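ABC transporter substrate-binding protein (Staphylococcus aureus subsp. aureus NCTC 8325, PDB 3UN6) probably serves as the substrate-binding component of an ABC-type import system, and binds zinc. Local coordinates at residues H46-M51 and F249-R254. Sequence-based numbering, arbitrary orientation.
With ZN (zinc ion), chain B.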
ATOM      1  N   HIS A  46      -3.235   4.088   1.151  1.00 20.92           N
ATOM      2  CA  HIS A  46      -2.701   3.590  -0.096  1.00 21.84           C
ATOM      3  C   HIS A  46      -3.759   3.151  -1.078  1.00 22.35           C
ATOM      4  O   HIS A  46      -3.460   2.979  -2.262  1.00 23.38           O
ATOM      5  CB  HIS A  46      -1.690   2.464   0.123  1.00 20.92           C
ATOM      6  CG  HIS A  46      -0.530   2.868   0.971  1.00 22.18           C
ATOM      7  ND1 HIS A  46       0.450   1.987   1.353  1.00 20.05           N
ATOM      8  CD2 HIS A  46      -0.229   4.051   1.561  1.00 23.17           C
ATOM      9  CE1 HIS A  46       1.333   2.616   2.104  1.00 26.46           C
ATOM     10  NE2 HIS A  46       0.941   3.871   2.250  1.00 23.74           N
ATOM     11  N   SER A  47      -4.990   2.996  -0.605  1.00 22.07           N
ATOM     12  CA  SER A  47      -6.076   2.577  -1.475  1.00 21.67           C
ATOM     13  C   SER A  47      -7.118   3.655  -1.684  1.00 22.83           C
ATOM     14  O   SER A  47      -8.109   3.407  -2.355  1.00 24.86           O
ATOM     15  CB  SER A  47      -6.763   1.331  -0.863  1.00 22.02           C
ATOM     16  OG  SER A  47      -7.560   1.708   0.242  1.00 26.30           O
ATOM     17  N   ALA A  48      -6.892   4.856  -1.138  1.00 23.50           N
ATOM     18  CA  ALA A  48      -7.878   5.934  -1.148  1.00 23.17           C
ATOM     19  C   ALA A  48      -8.215   6.481  -2.540  1.00 24.13           C
ATOM     20  O   ALA A  48      -9.296   7.026  -2.727  1.00 23.22           O
ATOM     21  CB  ALA A  48      -7.414   7.071  -0.244  1.00 23.31           C
ATOM     22  N   ASN A  49      -7.311   6.334  -3.509  1.00 22.70           N
ATOM     23  CA  ASN A  49      -7.621   6.792  -4.867  1.00 24.13           C
ATOM     24  C   ASN A  49      -8.763   5.965  -5.482  1.00 24.29           C
ATOM     25  O   ASN A  49      -9.436   6.433  -6.366  1.00 25.16           O
ATOM     26  CB  ASN A  49      -6.403   6.783  -5.797  1.00 24.40           C
ATOM     27  CG  ASN A  49      -6.631   7.623  -7.048  1.00 23.05           C
ATOM     28  OD1 ASN A  49      -7.110   8.745  -6.970  1.00 26.12           O
ATOM     29  ND2 ASN A  49      -6.305   7.075  -8.195  1.00 23.82           N
ATOM     30  N   LEU A  50      -8.974   4.741  -5.007  1.00 26.10           N
ATOM     31  CA  LEU A  50     -10.121   3.942  -5.462  1.00 26.74           C
ATOM     32  C   LEU A  50     -11.439   4.586  -5.004  1.00 28.17           C
ATOM     33  O   LEU A  50     -12.436   4.551  -5.743  1.00 29.13           O
ATOM     34  CB  LEU A  50     -10.051   2.507  -4.932  1.00 25.92           C
ATOM     35  CG  LEU A  50      -9.016   1.590  -5.566  1.00 25.95           C
ATOM     36  CD1 LEU A  50      -9.008   0.261  -4.828  1.00 30.51           C
ATOM     37  CD2 LEU A  50      -9.325   1.403  -7.039  1.00 29.51           C
HETATM   38  N   MSE A  51     -11.439   5.168  -3.794  1.00 28.44           N
HETATM   39  CA  MSE A  51     -12.630   5.831  -3.248  1.00 29.87           C
HETATM   40  C   MSE A  51     -12.925   7.058  -4.116  1.00 28.36           C
HETATM   41  O   MSE A  51     -14.077   7.336  -4.487  1.00 27.09           O
HETATM   42  CB  MSE A  51     -12.419   6.303  -1.798  1.00 31.09           C
HETATM   43  CG  MSE A  51     -11.762   5.334  -0.756  1.00 35.69           C
HETATM   44 SE   MSE A  51     -12.586   3.611  -0.430  1.00 48.60          SE
HETATM   45  CE  MSE A  51     -11.663   2.540  -1.811  1.00 40.67           C
ATOM     46  N   PHE A 249      -4.956  12.900  -9.650  1.00 28.20           N
ATOM     47  CA  PHE A 249      -4.610  14.324  -9.630  1.00 30.66           C
ATOM     48  C   PHE A 249      -5.561  15.125  -8.744  1.00 32.00           C
ATOM     49  O   PHE A 249      -5.131  16.050  -8.071  1.00 33.06           O
ATOM     50  CB  PHE A 249      -4.532  14.878 -11.045  1.00 31.23           C
ATOM     51  CG  PHE A 249      -3.376  14.313 -11.837  1.00 31.64           C
ATOM     52  CD1 PHE A 249      -2.098  14.806 -11.655  1.00 35.13           C
ATOM     53  CD2 PHE A 249      -3.568  13.277 -12.741  1.00 33.18           C
ATOM     54  CE1 PHE A 249      -1.016  14.282 -12.370  1.00 36.71           C
ATOM     55  CE2 PHE A 249      -2.500  12.739 -13.459  1.00 34.57           C
ATOM     56  CZ  PHE A 249      -1.216  13.247 -13.272  1.00 36.98           C
ATOM     57  N   LYS A 250      -6.842  14.774  -8.732  1.00 32.85           N
ATOM     58  CA  LYS A 250      -7.797  15.413  -7.800  1.00 35.20           C
ATOM     59  C   LYS A 250      -7.331  15.264  -6.337  1.00 35.46           C
ATOM     60  O   LYS A 250      -7.526  16.160  -5.508  1.00 34.25           O
ATOM     61  CB  LYS A 250      -9.186  14.764  -7.913  1.00 35.71           C
ATOM     62  CG  LYS A 250     -10.166  15.411  -8.834  1.00 41.50           C
ATOM     63  CD  LYS A 250     -10.618  16.768  -8.277  1.00 48.24           C
ATOM     64  CE  LYS A 250     -11.849  17.282  -8.989  1.00 53.42           C
ATOM     65  NZ  LYS A 250     -11.688  17.239 -10.470  1.00 57.83           N
HETATM   66  N   MSE A 251      -6.711  14.123  -6.051  1.00 34.13           N
HETATM   67  CA  MSE A 251      -6.256  13.762  -4.704  1.00 35.21           C
HETATM   68  C   MSE A 251      -5.031  14.510  -4.209  1.00 37.01           C
HETATM   69  O   MSE A 251      -4.630  14.334  -3.053  1.00 38.09           O
HETATM   70  CB  MSE A 251      -6.023  12.268  -4.625  1.00 33.15           C
HETATM   71  CG  MSE A 251      -7.304  11.439  -4.693  1.00 35.48           C
HETATM   72 SE   MSE A 251      -8.385  11.478  -3.029  1.00 34.86          SE
HETATM   73  CE  MSE A 251      -7.314  10.310  -1.911  1.00 32.77           C
ATOM     74  N   ASN A 252      -4.422  15.313  -5.072  1.00 39.71           N
ATOM     75  CA  ASN A 252      -3.315  16.174  -4.657  1.00 42.28           C
ATOM     76  C   ASN A 252      -3.833  17.237  -3.707  1.00 44.42           C
ATOM     77  O   ASN A 252      -3.150  17.633  -2.760  1.00 45.03           O
ATOM     78  CB  ASN A 252      -2.662  16.864  -5.856  1.00 43.09           C
ATOM     79  CG  ASN A 252      -1.699  15.964  -6.593  1.00 43.26           C
ATOM     80  OD1 ASN A 252      -1.059  15.094  -5.994  1.00 46.04           O
ATOM     81  ND2 ASN A 252      -1.542  16.207  -7.894  1.00 47.63           N
ATOM     82  N   ASP A 253      -5.031  17.735  -3.992  1.00 45.80           N
ATOM     83  CA  ASP A 253      -5.652  18.691  -3.124  1.00 46.42           C
ATOM     84  C   ASP A 253      -5.921  17.980  -1.793  1.00 46.52           C
ATOM     85  O   ASP A 253      -6.726  17.052  -1.742  1.00 44.39           O
ATOM     86  CB  ASP A 253      -6.955  19.187  -3.728  1.00 47.58           C
ATOM     87  CG  ASP A 253      -7.746  20.047  -2.762  1.00 50.00           C
ATOM     88  OD1 ASP A 253      -7.267  20.225  -1.626  1.00 53.51           O
ATOM     89  OD2 ASP A 253      -8.841  20.523  -3.117  1.00 52.92           O
ATOM     90  N   ARG A 254      -5.242  18.409  -0.726  1.00 47.59           N
ATOM     91  CA  ARG A 254      -5.413  17.784   0.605  1.00 47.33           C
ATOM     92  C   ARG A 254      -6.789  17.811   1.238  1.00 46.35           C
ATOM     93  O   ARG A 254      -7.125  16.884   1.984  1.00 45.20           O
ATOM     94  CB  ARG A 254      -4.431  18.330   1.645  1.00 48.81           C
ATOM     95  CG  ARG A 254      -3.337  17.352   2.006  1.00 51.43           C
ATOM     96  CD  ARG A 254      -2.213  17.288   1.020  1.00 55.42           C
ATOM     97  NE  ARG A 254      -1.299  16.213   1.409  1.00 58.71           N
ATOM     98  CZ  ARG A 254      -0.027  16.130   1.041  1.00 61.12           C
ATOM     99  NH1 ARG A 254       0.708  15.106   1.448  1.00 64.12           N
ATOM    100  NH2 ARG A 254       0.521  17.072   0.290  1.00 62.89           N
TER
HETATM  101 ZN    ZN B 325       0.862  -0.025   0.875  1.00 23.00          ZN
HETATM  102  O   HOH W   1       0.310  -1.086   2.943  1.00 17.68           O
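The first turn of helix 48-58, which follows the zinc ligand His46, packs through Ala48 and Asn49 on Met251, in the link between helices 234-250 and 254-264. Met251 is a selenomethionine and makes the whole contact from its side. Its terminal methyl meets the methyl of Ala48: Met251 CE is 3.6 Å from Ala48 CB. Met251 CE also lies 3.9 Å from Ala48 O. Nearer the backbone, Met251 CG lies against the amide of Asn49, 3.5 Å from Asn49 OD1. Met251 has CG anti to its carbonyl carbon (chi1 -69°), which sets CG beside the Asn49 amide; the bends at chi2 and chi3 then turn CE to Ala48. Asn49 has CG anti to its backbone N (chi1 -163°), which carries the amide closer to Met251 than CB alone would bring it. The other end of that amide, ND2, donates a hydrogen bond to Tyr244 O of helix 234-250. The buried amide therefore ties the two helices together, while its oxygen rests on the Met251 side chain. Tyr281 touches both Ala48 and Met251, and Met261 of helix 254-264 also packs on Ala48.

On the metal side, His46 ND1 binds the zinc ion at 2.1 Å, and water 1 lies 2.4 Å from the metal. Cys220 and Cys221 are the other protein ligands. The imidazole stacks on the ring of His114, and NE2 makes a weak hydrogen bond to Gly117 O. Ser47 OG is hydrogen-bonded to Leu42 O. His46 sits on the 3-10 turn that leads from strand 36-41 into helix 48-58, a common place for substrate contacts in the alpha/beta domains of periplasmic-binding-protein folds.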